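Local atomic coordinates of ABC transporter, substrate binding protein (Polyamine) (PDB entry 4EUO), a protein that binds gamma-aminobutyric acid (GABA) selectively and, as the periplasmic substrate-binding protein of an ABC transporter, probably delivers it for uptake. Residues D2-G10 / T53-G61; G61-K70 / M294-D302. All coordinates share one frame; numbering follows the deposited sequence.

Contact 1. Residues D2-G10 / T53-G61. With ABU (gamma-amino-butanoic acid), chain E.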
ATOM      1  N   ASP A   2      -6.951 -24.452  -9.593  1.00 25.55           N
ATOM      2  CA  ASP A   2      -6.263 -23.662  -8.575  1.00 23.54           C
ATOM      3  C   ASP A   2      -6.659 -22.202  -8.667  1.00 26.93           C
ATOM      4  O   ASP A   2      -6.932 -21.712  -9.770  1.00 29.32           O
ATOM      5  CB  ASP A   2      -4.757 -23.765  -8.765  1.00 24.48           C
ATOM      6  CG  ASP A   2      -4.236 -25.187  -8.712  1.00 32.30           C
ATOM      7  OD1 ASP A   2      -4.752 -25.974  -7.896  1.00 33.12           O
ATOM      8  OD2 ASP A   2      -3.292 -25.497  -9.463  1.00 36.87           O
ATOM      9  N   LEU A   3      -6.619 -21.495  -7.534  1.00 17.65           N
ATOM     10  CA  LEU A   3      -6.914 -20.061  -7.525  1.00 16.59           C
ATOM     11  C   LEU A   3      -5.583 -19.326  -7.524  1.00 16.07           C
ATOM     12  O   LEU A   3      -4.671 -19.741  -6.819  1.00 16.79           O
ATOM     13  CB  LEU A   3      -7.705 -19.725  -6.251  1.00 17.05           C
ATOM     14  CG  LEU A   3      -8.133 -18.285  -6.125  1.00 22.72           C
ATOM     15  CD1 LEU A   3      -9.573 -18.137  -6.419  1.00 27.63           C
ATOM     16  CD2 LEU A   3      -7.811 -17.747  -4.743  1.00 25.40           C
ATOM     17  N   VAL A   4      -5.482 -18.218  -8.287  1.00 13.09           N
ATOM     18  CA  VAL A   4      -4.257 -17.439  -8.340  1.00 11.72           C
ATOM     19  C   VAL A   4      -4.466 -16.085  -7.631  1.00 12.81           C
ATOM     20  O   VAL A   4      -5.392 -15.346  -7.969  1.00 12.83           O
ATOM     21  CB  VAL A   4      -3.772 -17.220  -9.781  1.00 13.93           C
ATOM     22  CG1 VAL A   4      -2.533 -16.333  -9.805  1.00 14.29           C
ATOM     23  CG2 VAL A   4      -3.484 -18.557 -10.487  1.00 15.10           C
ATOM     24  N   PHE A   5      -3.589 -15.809  -6.669  1.00 11.46           N
ATOM     25  CA  PHE A   5      -3.572 -14.560  -5.907  1.00 10.85           C
ATOM     26  C   PHE A   5      -2.386 -13.729  -6.298  1.00 12.28           C
ATOM     27  O   PHE A   5      -1.267 -14.218  -6.248  1.00 12.39           O
ATOM     28  CB  PHE A   5      -3.568 -14.880  -4.403  1.00 12.75           C
ATOM     29  CG  PHE A   5      -3.430 -13.662  -3.512  1.00 12.16           C
ATOM     30  CD1 PHE A   5      -4.442 -12.718  -3.437  1.00 12.51           C
ATOM     31  CD2 PHE A   5      -2.280 -13.453  -2.776  1.00 12.82           C
ATOM     32  CE1 PHE A   5      -4.315 -11.593  -2.615  1.00 12.44           C
ATOM     33  CE2 PHE A   5      -2.157 -12.318  -1.959  1.00 12.81           C
ATOM     34  CZ  PHE A   5      -3.184 -11.420  -1.872  1.00 11.24           C
ATOM     35  N   SER A   6      -2.642 -12.482  -6.740  1.00 10.75           N
ATOM     36  CA  SER A   6      -1.574 -11.558  -7.112  1.00 10.53           C
ATOM     37  C   SER A   6      -1.430 -10.478  -6.063  1.00 10.92           C
ATOM     38  O   SER A   6      -2.422  -9.875  -5.646  1.00 10.20           O
ATOM     39  CB  SER A   6      -1.886 -10.891  -8.448  1.00 10.98           C
ATOM     40  OG  SER A   6      -0.919  -9.898  -8.770  1.00 14.60           O
ATOM     41  N   SER A   7      -0.198 -10.198  -5.669  1.00  9.77           N
ATOM     42  CA  SER A   7       0.078  -9.141  -4.694  1.00  9.43           C
ATOM     43  C   SER A   7       1.428  -8.495  -5.009  1.00  9.97           C
ATOM     44  O   SER A   7       1.909  -8.589  -6.143  1.00  9.93           O
ATOM     45  CB  SER A   7      -0.090  -9.651  -3.261  1.00  9.89           C
ATOM     46  OG  SER A   7      -0.033  -8.564  -2.351  1.00 10.65           O
ATOM     47  N   TRP A   8       2.028  -7.822  -4.034  1.00  8.78           N
ATOM     48  CA  TRP A   8       3.124  -6.927  -4.256  1.00  9.19           C
ATOM     49  C   TRP A   8       4.489  -7.558  -4.097  1.00 10.31           C
ATOM     50  O   TRP A   8       5.493  -6.842  -4.087  1.00  9.95           O
ATOM     51  CB  TRP A   8       2.929  -5.709  -3.315  1.00 10.35           C
ATOM     52  CG  TRP A   8       1.656  -4.989  -3.650  1.00 10.76           C
ATOM     53  CD1 TRP A   8       0.402  -5.272  -3.182  1.00 12.99           C
ATOM     54  CD2 TRP A   8       1.497  -3.949  -4.616  1.00 11.24           C
ATOM     55  NE1 TRP A   8      -0.529  -4.480  -3.807  1.00 12.59           N
ATOM     56  CE2 TRP A   8       0.109  -3.668  -4.709  1.00 13.06           C
ATOM     57  CE3 TRP A   8       2.387  -3.256  -5.461  1.00 13.34           C
ATOM     58  CZ2 TRP A   8      -0.401  -2.674  -5.554  1.00 13.99           C
ATOM     59  CZ3 TRP A   8       1.871  -2.294  -6.325  1.00 16.80           C
ATOM     60  CH2 TRP A   8       0.498  -1.990  -6.342  1.00 17.33           C
ATOM     61  N   GLY A   9       4.515  -8.876  -3.990  1.00 10.36           N
ATOM     62  CA  GLY A   9       5.758  -9.624  -3.923  1.00  9.95           C
ATOM     63  C   GLY A   9       6.463  -9.517  -2.596  1.00 10.51           C
ATOM     64  O   GLY A   9       6.016  -8.834  -1.659  1.00 10.51           O
ATOM     65  N   GLY A  10       7.580 -10.212  -2.539  1.00 10.30           N
ATOM     66  CA  GLY A  10       8.505 -10.142  -1.418  1.00 10.56           C
ATOM     67  C   GLY A  10       7.891 -10.471  -0.090  1.00 10.38           C
ATOM     68  O   GLY A  10       7.019 -11.322   0.019  1.00 11.21           O
ATOM     69  N   THR A  53      -5.770 -14.488 -15.551  1.00 12.72           N
ATOM     70  CA  THR A  53      -5.034 -15.520 -14.843  1.00 12.41           C
ATOM     71  C   THR A  53      -4.819 -15.165 -13.370  1.00 12.15           C
ATOM     72  O   THR A  53      -4.243 -15.954 -12.634  1.00 13.21           O
ATOM     73  CB  THR A  53      -3.728 -15.829 -15.541  1.00 17.04           C
ATOM     74  OG1 THR A  53      -2.896 -14.686 -15.512  1.00 16.62           O
ATOM     75  CG2 THR A  53      -3.943 -16.324 -16.975  1.00 20.93           C
ATOM     76  N   TRP A  54      -5.224 -13.959 -12.961  1.00 11.50           N
ATOM     77  CA  TRP A  54      -5.168 -13.534 -11.550  1.00 11.26           C
ATOM     78  C   TRP A  54      -6.605 -13.526 -11.081  1.00 10.81           C
ATOM     79  O   TRP A  54      -7.394 -12.774 -11.608  1.00 11.34           O
ATOM     80  CB  TRP A  54      -4.579 -12.124 -11.453  1.00 10.85           C
ATOM     81  CG  TRP A  54      -3.139 -11.976 -11.828  1.00 10.70           C
ATOM     82  CD1 TRP A  54      -2.227 -12.970 -12.063  1.00 13.08           C
ATOM     83  CD2 TRP A  54      -2.439 -10.734 -12.012  1.00 10.56           C
ATOM     84  NE1 TRP A  54      -0.993 -12.419 -12.355  1.00 12.20           N
ATOM     85  CE2 TRP A  54      -1.106 -11.049 -12.354  1.00 12.28           C
ATOM     86  CE3 TRP A  54      -2.822  -9.380 -11.951  1.00 12.01           C
ATOM     87  CZ2 TRP A  54      -0.143 -10.055 -12.607  1.00 12.40           C
ATOM     88  CZ3 TRP A  54      -1.863  -8.397 -12.187  1.00 12.44           C
ATOM     89  CH2 TRP A  54      -0.544  -8.738 -12.516  1.00 13.27           C
ATOM     90  N   ASP A  55      -6.954 -14.360 -10.101  1.00 10.84           N
ATOM     91  CA  ASP A  55      -8.342 -14.445  -9.626  1.00 10.67           C
ATOM     92  C   ASP A  55      -8.680 -13.432  -8.532  1.00 10.87           C
ATOM     93  O   ASP A  55      -9.779 -12.901  -8.501  1.00 11.20           O
ATOM     94  CB  ASP A  55      -8.620 -15.884  -9.164  1.00 11.85           C
ATOM     95  CG  ASP A  55      -8.394 -16.855 -10.301  1.00 13.53           C
ATOM     96  OD1 ASP A  55      -8.989 -16.643 -11.364  1.00 14.08           O
ATOM     97  OD2 ASP A  55      -7.548 -17.747 -10.145  1.00 13.08           O
ATOM     98  N   VAL A  56      -7.710 -13.193  -7.657  1.00 10.62           N
ATOM     99  CA  VAL A  56      -7.850 -12.182  -6.614  1.00 10.42           C
ATOM    100  C   VAL A  56      -6.571 -11.372  -6.689  1.00 11.78           C
ATOM    101  O   VAL A  56      -5.469 -11.926  -6.742  1.00 11.60           O
ATOM    102  CB  VAL A  56      -8.056 -12.787  -5.214  1.00 11.98           C
ATOM    103  CG1 VAL A  56      -8.025 -11.683  -4.140  1.00 12.61           C
ATOM    104  CG2 VAL A  56      -9.389 -13.553  -5.143  1.00 12.50           C
ATOM    105  N   VAL A  57      -6.729 -10.044  -6.718  1.00  9.74           N
ATOM    106  CA  VAL A  57      -5.572  -9.159  -6.768  1.00  8.34           C
ATOM    107  C   VAL A  57      -5.623  -8.179  -5.592  1.00  9.31           C
ATOM    108  O   VAL A  57      -6.652  -7.568  -5.318  1.00  9.39           O
ATOM    109  CB  VAL A  57      -5.525  -8.379  -8.099  1.00 10.11           C
ATOM    110  CG1 VAL A  57      -4.218  -7.588  -8.250  1.00 10.36           C
ATOM    111  CG2 VAL A  57      -5.682  -9.302  -9.326  1.00 10.87           C
ATOM    112  N   ASP A  58      -4.474  -8.011  -4.954  1.00  7.74           N
ATOM    113  CA  ASP A  58      -4.324  -6.979  -3.947  1.00  7.77           C
ATOM    114  C   ASP A  58      -3.855  -5.713  -4.702  1.00  8.67           C
ATOM    115  O   ASP A  58      -2.801  -5.702  -5.352  1.00  9.20           O
ATOM    116  CB  ASP A  58      -3.291  -7.444  -2.923  1.00  8.84           C
ATOM    117  CG  ASP A  58      -3.044  -6.455  -1.816  1.00  8.88           C
ATOM    118  OD1 ASP A  58      -2.745  -5.286  -2.131  1.00 10.05           O
ATOM    119  OD2 ASP A  58      -3.171  -6.841  -0.652  1.00 10.04           O
ATOM    120  N   VAL A  59      -4.686  -4.664  -4.618  1.00  8.43           N
ATOM    121  CA  VAL A  59      -4.428  -3.416  -5.341  1.00  8.02           C
ATOM    122  C   VAL A  59      -4.463  -2.238  -4.384  1.00  8.50           C
ATOM    123  O   VAL A  59      -4.947  -2.347  -3.265  1.00  8.33           O
ATOM    124  CB  VAL A  59      -5.484  -3.199  -6.471  1.00  9.36           C
ATOM    125  CG1 VAL A  59      -5.430  -4.311  -7.507  1.00  9.48           C
ATOM    126  CG2 VAL A  59      -6.891  -3.051  -5.894  1.00  9.65           C
ATOM    127  N   GLU A  60      -4.036  -1.059  -4.871  1.00  7.65           N
ATOM    128  CA  GLU A  60      -4.190   0.155  -4.080  1.00  8.09           C
ATOM    129  C   GLU A  60      -5.650   0.579  -4.063  1.00  8.95           C
ATOM    130  O   GLU A  60      -6.349   0.448  -5.091  1.00  8.66           O
ATOM    131  CB  GLU A  60      -3.287   1.252  -4.653  1.00  9.09           C
ATOM    132  CG  GLU A  60      -1.821   0.952  -4.320  1.00  9.00           C
ATOM    133  CD  GLU A  60      -0.804   1.489  -5.311  1.00 10.09           C
ATOM    134  OE1 GLU A  60      -1.079   1.535  -6.526  1.00  8.85           O
ATOM    135  OE2 GLU A  60       0.325   1.783  -4.867  1.00 11.45           O
ATOM    136  N   GLY A  61      -6.110   1.134  -2.934  1.00  8.28           N
ATOM    137  CA  GLY A  61      -7.529   1.469  -2.814  1.00  8.46           C
ATOM    138  C   GLY A  61      -8.039   2.509  -3.789  1.00  9.82           C
ATOM    139  O   GLY A  61      -9.224   2.469  -4.167  1.00  9.37           O
TER
HETATM  140  N   ABU E 404       0.186  -0.852  -1.770  1.00 15.93           N
HETATM  141  CD  ABU E 404       0.890  -1.193  -0.528  1.00 11.32           C
HETATM  142  CB  ABU E 404       1.788  -2.393  -0.706  1.00 11.35           C
HETATM  143  CG  ABU E 404       2.452  -2.712   0.589  1.00 11.20           C
HETATM  144  C   ABU E 404       3.491  -3.813   0.540  1.00  9.76           C
HETATM  145  O   ABU E 404       4.355  -3.887   1.550  1.00  9.30           O
HETATM  146  OXT ABU E 404       3.649  -4.600  -0.495  1.00  9.40           O

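Contact 2. Residues G61-K70 / M294-D302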
ATOM      1  N   GLY A  61      -6.110   1.134  -2.934  1.00  8.28           N
ATOM      2  CA  GLY A  61      -7.529   1.469  -2.814  1.00  8.46           C
ATOM      3  C   GLY A  61      -8.039   2.509  -3.789  1.00  9.82           C
ATOM      4  O   GLY A  61      -9.224   2.469  -4.167  1.00  9.37           O
ATOM      5  N   ASP A  62      -7.197   3.454  -4.204  1.00  8.21           N
ATOM      6  CA  ASP A  62      -7.665   4.457  -5.162  1.00  8.21           C
ATOM      7  C   ASP A  62      -7.898   3.829  -6.541  1.00 10.02           C
ATOM      8  O   ASP A  62      -8.850   4.185  -7.237  1.00 11.22           O
ATOM      9  CB  ASP A  62      -6.694   5.638  -5.235  1.00  9.63           C
ATOM     10  CG  ASP A  62      -5.364   5.285  -5.857  1.00 10.25           C
ATOM     11  OD1 ASP A  62      -4.643   4.433  -5.273  1.00 10.29           O
ATOM     12  OD2 ASP A  62      -5.065   5.814  -6.935  1.00 10.07           O
ATOM     13  N   TYR A  63      -7.030   2.882  -6.922  1.00  8.83           N
ATOM     14  CA  TYR A  63      -7.245   2.132  -8.147  1.00  8.64           C
ATOM     15  C   TYR A  63      -8.548   1.319  -8.021  1.00 10.04           C
ATOM     16  O   TYR A  63      -9.422   1.391  -8.915  1.00 10.32           O
ATOM     17  CB  TYR A  63      -6.061   1.200  -8.427  1.00  9.75           C
ATOM     18  CG  TYR A  63      -6.358   0.227  -9.544  1.00  9.37           C
ATOM     19  CD1 TYR A  63      -6.139   0.576 -10.873  1.00 11.37           C
ATOM     20  CD2 TYR A  63      -6.883  -1.041  -9.271  1.00  9.62           C
ATOM     21  CE1 TYR A  63      -6.414  -0.323 -11.909  1.00 11.39           C
ATOM     22  CE2 TYR A  63      -7.161  -1.945 -10.298  1.00 10.65           C
ATOM     23  CZ  TYR A  63      -6.924  -1.577 -11.603  1.00 11.76           C
ATOM     24  OH  TYR A  63      -7.191  -2.483 -12.608  1.00 12.96           O
ATOM     25  N   ALA A  64      -8.742   0.593  -6.892  1.00  9.69           N
ATOM     26  CA  ALA A  64      -9.950  -0.245  -6.713  1.00  9.92           C
ATOM     27  C   ALA A  64     -11.216   0.562  -6.863  1.00 12.61           C
ATOM     28  O   ALA A  64     -12.193   0.053  -7.447  1.00 12.62           O
ATOM     29  CB  ALA A  64      -9.928  -0.857  -5.321  1.00 10.90           C
ATOM     30  N   ALA A  65     -11.252   1.789  -6.316  1.00 10.38           N
ATOM     31  CA  ALA A  65     -12.457   2.602  -6.295  1.00 12.08           C
ATOM     32  C   ALA A  65     -12.838   3.148  -7.649  1.00 16.12           C
ATOM     33  O   ALA A  65     -13.969   3.642  -7.796  1.00 18.54           O
ATOM     34  CB  ALA A  65     -12.343   3.709  -5.255  1.00 13.29           C
ATOM     35  N   GLN A  66     -11.947   3.104  -8.630  1.00 11.95           N
ATOM     36  CA  GLN A  66     -12.337   3.556  -9.956  1.00 13.94           C
ATOM     37  C   GLN A  66     -12.291   2.483 -11.032  1.00 13.62           C
ATOM     38  O   GLN A  66     -12.750   2.748 -12.137  1.00 13.81           O
ATOM     39  CB  GLN A  66     -11.596   4.825 -10.338  1.00 16.72           C
ATOM     40  CG  GLN A  66     -10.100   4.665 -10.314  1.00 14.13           C
ATOM     41  CD  GLN A  66      -9.515   4.155 -11.584  1.00 21.62           C
ATOM     42  OE1 GLN A  66      -9.495   4.862 -12.601  1.00 17.51           O
ATOM     43  NE2 GLN A  66      -8.999   2.915 -11.546  1.00 16.98           N
ATOM     44  N   ALA A  67     -11.760   1.300 -10.748  1.00 12.22           N
ATOM     45  CA  ALA A  67     -11.603   0.273 -11.778  1.00 11.98           C
ATOM     46  C   ALA A  67     -12.922  -0.437 -12.143  1.00 15.47           C
ATOM     47  O   ALA A  67     -13.068  -0.877 -13.283  1.00 15.17           O
ATOM     48  CB  ALA A  67     -10.521  -0.733 -11.367  1.00 12.18           C
ATOM     49  N   GLY A  68     -13.876  -0.480 -11.233  1.00 17.48           N
ATOM     50  CA  GLY A  68     -15.165  -1.144 -11.526  1.00 18.99           C
ATOM     51  C   GLY A  68     -15.963  -0.554 -12.683  1.00 24.40           C
ATOM     52  O   GLY A  68     -16.212  -1.238 -13.695  1.00 24.76           O
ATOM     53  N   PRO A  69     -16.226   0.775 -12.629  1.00 23.19           N
ATOM     54  CA  PRO A  69     -16.935   1.452 -13.738  1.00 22.75           C
ATOM     55  C   PRO A  69     -16.225   1.379 -15.085  1.00 26.56           C
ATOM     56  O   PRO A  69     -16.871   1.549 -16.118  1.00 28.46           O
ATOM     57  CB  PRO A  69     -17.024   2.911 -13.254  1.00 24.38           C
ATOM     58  CG  PRO A  69     -16.987   2.819 -11.779  1.00 27.15           C
ATOM     59  CD  PRO A  69     -16.004   1.703 -11.499  1.00 22.88           C
ATOM     60  N   LYS A  70     -14.900   1.121 -15.085  1.00 20.94           N
ATOM     61  CA  LYS A  70     -14.102   0.985 -16.305  1.00 20.25           C
ATOM     62  C   LYS A  70     -14.258  -0.407 -16.941  1.00 23.94           C
ATOM     63  O   LYS A  70     -13.717  -0.654 -18.023  1.00 25.76           O
ATOM     64  CB  LYS A  70     -12.617   1.279 -16.007  1.00 22.16           C
ATOM     65  CG  LYS A  70     -12.345   2.756 -15.845  1.00 25.70           C
ATOM     66  CD  LYS A  70     -10.860   3.035 -15.700  1.00 22.31           C
ATOM     67  CE  LYS A  70     -10.614   4.505 -15.579  1.00 25.97           C
ATOM     68  NZ  LYS A  70      -9.159   4.785 -15.536  1.00 32.36           N
ATOM     69  N   MET A 294      -8.179   8.421  -0.712  1.00 10.17           N
ATOM     70  CA  MET A 294      -8.174   7.558  -1.894  1.00  9.77           C
ATOM     71  C   MET A 294      -9.362   7.759  -2.778  1.00 11.65           C
ATOM     72  O   MET A 294      -9.269   7.484  -3.973  1.00 11.01           O
ATOM     73  CB  MET A 294      -8.050   6.095  -1.498  1.00 11.81           C
ATOM     74  CG  MET A 294      -6.733   5.793  -0.733  1.00 13.03           C
ATOM     75  SD  MET A 294      -6.510   4.035  -0.504  1.00 11.91           S
ATOM     76  CE  MET A 294      -7.901   3.594   0.499  1.00 13.00           C
ATOM     77  N   ASN A 295     -10.479   8.267  -2.219  1.00 10.65           N
ATOM     78  CA  ASN A 295     -11.645   8.546  -3.052  1.00 11.40           C
ATOM     79  C   ASN A 295     -11.383   9.777  -3.926  1.00 12.46           C
ATOM     80  O   ASN A 295     -11.725   9.790  -5.110  1.00 12.53           O
ATOM     81  CB  ASN A 295     -12.860   8.725  -2.176  1.00 14.85           C
ATOM     82  CG  ASN A 295     -13.305   7.415  -1.582  1.00 35.89           C
ATOM     83  OD1 ASN A 295     -13.622   7.325  -0.391  1.00 42.55           O
ATOM     84  ND2 ASN A 295     -13.301   6.361  -2.394  1.00 23.99           N
ATOM     85  N   TYR A 296     -10.705  10.770  -3.375  1.00 10.69           N
ATOM     86  CA  TYR A 296     -10.320  11.937  -4.151  1.00 10.40           C
ATOM     87  C   TYR A 296      -9.417  11.506  -5.302  1.00 11.54           C
ATOM     88  O   TYR A 296      -9.627  11.891  -6.458  1.00 11.01           O
ATOM     89  CB  TYR A 296      -9.563  12.951  -3.272  1.00 10.44           C
ATOM     90  CG  TYR A 296      -9.067  14.129  -4.062  1.00 10.39           C
ATOM     91  CD1 TYR A 296      -9.880  15.236  -4.279  1.00 11.63           C
ATOM     92  CD2 TYR A 296      -7.771  14.150  -4.587  1.00 11.08           C
ATOM     93  CE1 TYR A 296      -9.435  16.313  -5.026  1.00 11.53           C
ATOM     94  CE2 TYR A 296      -7.319  15.216  -5.339  1.00 11.28           C
ATOM     95  CZ  TYR A 296      -8.151  16.300  -5.550  1.00 12.81           C
ATOM     96  OH  TYR A 296      -7.701  17.328  -6.312  1.00 13.70           O
ATOM     97  N   TRP A 297      -8.415  10.669  -5.003  1.00  9.87           N
ATOM     98  CA  TRP A 297      -7.537  10.165  -6.036  1.00 10.07           C
ATOM     99  C   TRP A 297      -8.316   9.326  -7.059  1.00 10.36           C
ATOM    100  O   TRP A 297      -8.088   9.489  -8.270  1.00 11.08           O
ATOM    101  CB  TRP A 297      -6.397   9.344  -5.415  1.00  9.02           C
ATOM    102  CG  TRP A 297      -5.220  10.183  -5.024  1.00  9.10           C
ATOM    103  CD1 TRP A 297      -5.075  10.943  -3.896  1.00 10.25           C
ATOM    104  CD2 TRP A 297      -4.009  10.310  -5.761  1.00  8.68           C
ATOM    105  NE1 TRP A 297      -3.823  11.523  -3.876  1.00  8.81           N
ATOM    106  CE2 TRP A 297      -3.141  11.140  -5.007  1.00  8.50           C
ATOM    107  CE3 TRP A 297      -3.529   9.723  -6.934  1.00  9.66           C
ATOM    108  CZ2 TRP A 297      -1.836  11.418  -5.418  1.00  9.14           C
ATOM    109  CZ3 TRP A 297      -2.234   9.984  -7.334  1.00  9.08           C
ATOM    110  CH2 TRP A 297      -1.404  10.825  -6.587  1.00  9.50           C
ATOM    111  N   ALA A 298      -9.248   8.476  -6.618  1.00  9.49           N
ATOM    112  CA  ALA A 298     -10.008   7.647  -7.565  1.00 10.68           C
ATOM    113  C   ALA A 298     -10.771   8.551  -8.551  1.00 12.43           C
ATOM    114  O   ALA A 298     -10.793   8.259  -9.743  1.00 12.78           O
ATOM    115  CB  ALA A 298     -11.004   6.802  -6.806  1.00 12.04           C
ATOM    116  N   GLN A 299     -11.312   9.676  -8.064  1.00 10.96           N
ATOM    117  CA  GLN A 299     -12.121  10.591  -8.917  1.00 11.92           C
ATOM    118  C   GLN A 299     -11.259  11.336  -9.920  1.00 14.72           C
ATOM    119  O   GLN A 299     -11.799  11.826 -10.929  1.00 17.17           O
ATOM    120  CB  GLN A 299     -12.875  11.609  -8.045  1.00 12.82           C
ATOM    121  CG  GLN A 299     -13.980  10.999  -7.185  1.00 16.10           C
ATOM    122  CD  GLN A 299     -14.698  12.007  -6.273  1.00 27.00           C
ATOM    123  OE1 GLN A 299     -14.940  11.762  -5.089  1.00 30.31           O
ATOM    124  NE2 GLN A 299     -15.077  13.157  -6.784  1.00 24.48           N
ATOM    125  N   HIS A 300      -9.949  11.469  -9.669  1.00 11.55           N
ATOM    126  CA  HIS A 300      -9.050  12.251 -10.518  1.00 11.61           C
ATOM    127  C   HIS A 300      -7.864  11.394 -10.951  1.00 11.37           C
ATOM    128  O   HIS A 300      -6.815  11.925 -11.337  1.00 11.80           O
ATOM    129  CB  HIS A 300      -8.515  13.452  -9.699  1.00 12.74           C
ATOM    130  CG  HIS A 300      -9.584  14.322  -9.078  1.00 13.06           C
ATOM    131  ND1 HIS A 300     -10.072  15.471  -9.699  1.00 15.95           N
ATOM    132  CD2 HIS A 300     -10.212  14.180  -7.895  1.00 10.30           C
ATOM    133  CE1 HIS A 300     -10.993  15.962  -8.872  1.00 11.88           C
ATOM    134  NE2 HIS A 300     -11.112  15.220  -7.770  1.00 13.40           N
ATOM    135  N   ARG A 301      -8.033  10.070 -10.934  1.00 11.65           N
ATOM    136  CA  ARG A 301      -6.872   9.195 -11.095  1.00 11.58           C
ATOM    137  C   ARG A 301      -6.079   9.362 -12.352  1.00 12.87           C
ATOM    138  O   ARG A 301      -4.845   9.449 -12.311  1.00 11.74           O
ATOM    139  CB  ARG A 301      -7.244   7.742 -10.850  1.00 11.03           C
ATOM    140  CG  ARG A 301      -6.085   6.876 -10.385  1.00 11.20           C
ATOM    141  CD  ARG A 301      -6.526   5.448 -10.066  1.00 11.43           C
ATOM    142  NE  ARG A 301      -5.357   4.666  -9.648  1.00 11.24           N
ATOM    143  CZ  ARG A 301      -4.445   4.166 -10.475  1.00 12.48           C
ATOM    144  NH1 ARG A 301      -4.659   4.162 -11.790  1.00 13.83           N
ATOM    145  NH2 ARG A 301      -3.350   3.592  -9.992  1.00 13.27           N
ATOM    146  N   ASP A 302      -6.795   9.403 -13.500  1.00 13.79           N
ATOM    147  CA  ASP A 302      -6.095   9.505 -14.773  1.00 14.05           C
ATOM    148  C   ASP A 302      -5.395  10.836 -14.925  1.00 14.82           C
ATOM    149  O   ASP A 302      -4.261  10.891 -15.415  1.00 15.13           O
ATOM    150  CB  ASP A 302      -7.093   9.302 -15.923  1.00 16.97           C
ATOM    151  CG  ASP A 302      -7.753   7.950 -15.893  1.00 27.70           C
ATOM    152  OD1 ASP A 302      -7.109   6.995 -15.431  1.00 27.25           O
ATOM    153  OD2 ASP A 302      -8.909   7.845 -16.357  1.00 34.08           O
TER
HETATM  154  O   HOH W   1      -2.813   3.762  -7.280  1.00 11.98           O
HETATM  155  O   HOH W   2      -6.523   5.227 -13.601  1.00 23.65           O
HETATM  156  O   HOH W   3     -11.021   7.717 -12.484  1.00 35.73           O

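Contact 1. Residues D2-G10 / T53-G61
Ser-6 rests on one face of the Trp-54 indole, where the contact is closely packed. Its CB lies over the five-membered ring, 3.8 Å from the centroid, while OG, set anti to the backbone N (chi1 175°), hangs above the middle of the indole; the short serine side chain suits a ring lying this close over the strand. Beneath it the backbones run parallel, 8° apart: Ser-6 N donates to Val-56 O, and Asp-58 N to Ser-6 O at 2.9 Å. On the other face of the sheet Val-56 CG1 meets the edge of the Phe-5 ring at CD1, 3.8 Å away. Strands 3-6 and 56-60 belong to the sheet of one lobe of a class D periplasmic binding protein, and their C-terminal ends lead into the GABA pocket. There Trp-8 NE1 donates to Asp-58 OD1 (2.9 Å), meeting it from above the carboxylate plane; Asp-58 OD2 is held by Ser-98 and Gln-16. The indole thus fixed offers a face to the ligand's CB and amino end. The opposite end is nearer solvent: exposed Thr-53 withholds its side chain, its carbonyl O lying against CB and both methyls of Val-4, while Asp-55 OD2 takes Val-4 N and OD1 bonds Thr-234.

Contact 2. Residues G61-K70 / M294-D302
Asp-62 and Arg-301 form one salt bridge between these segments, Lys-70 and Asp-302 a second. Arg-301, extended from CG to NE, reaches Asp-62 OD2 with NE at 3.0 Å, but the bond is bent (133°) and comes in from above the carboxylate plane. Water 1 accepts from Arg-301 NH2 and lies 2.8 Å from Asp-62 OD1, linking the two groups again. Further out, Lys-70 stretches its full length to place NZ 3.0 Å from Asp-302 OD1, on the syn lone pair. The same ammonium donates to Gln-66 OE1, and Gln-66 NE2 donates to Tyr-63 O almost straight, so both ends of the amide are gripped. In the fold, helix 61-67 follows strand 56-60 of the lobe's sheet and is covered here by helices 294-299 and 301-313. Helices 61-67 and 294-299 cross at -52° by a knob-into-hole contact: Asp-62 CB inserts against Trp-297 CB (3.7 Å), between Met-294 and Ala-298, while its carboxylate turns to Arg-301. Apolar contact joins Ala-65 CB to Ala-298 CB at 3.7 Å; alanines suit so close an approach. Gly-61, lacking a side chain, admits Met-294 SD to 3.6 Å from its CA. Tyr-63 turns its ring edge to one face of the Arg-301 guanidinium, the planes 84° apart.

In the fold
From the N terminus, strand 3-6 is followed by helix 10-28, strand 32-35 and helix 40-48 before strand 56-60 returns to pair with it, closing contact 1 over a loop of 42 residues. Strand 32-35 takes the other edge of strand 3-6, putting the first strand between two parallel neighbours. Gly-61 is common to both contacts: helix 61-67 leaves the strand directly, and Val-59 CG2 packs on Ala-64 CB (3.8 Å). Contact 2 then spans 223 residues, most of the chain, before helix 294-299 comes back. The two loops are therefore in series, neither nested nor crossed. Contact 1 joins strands beside the GABA pocket; contact 2 joins the helix that follows them to helices 294-299 and 301-313.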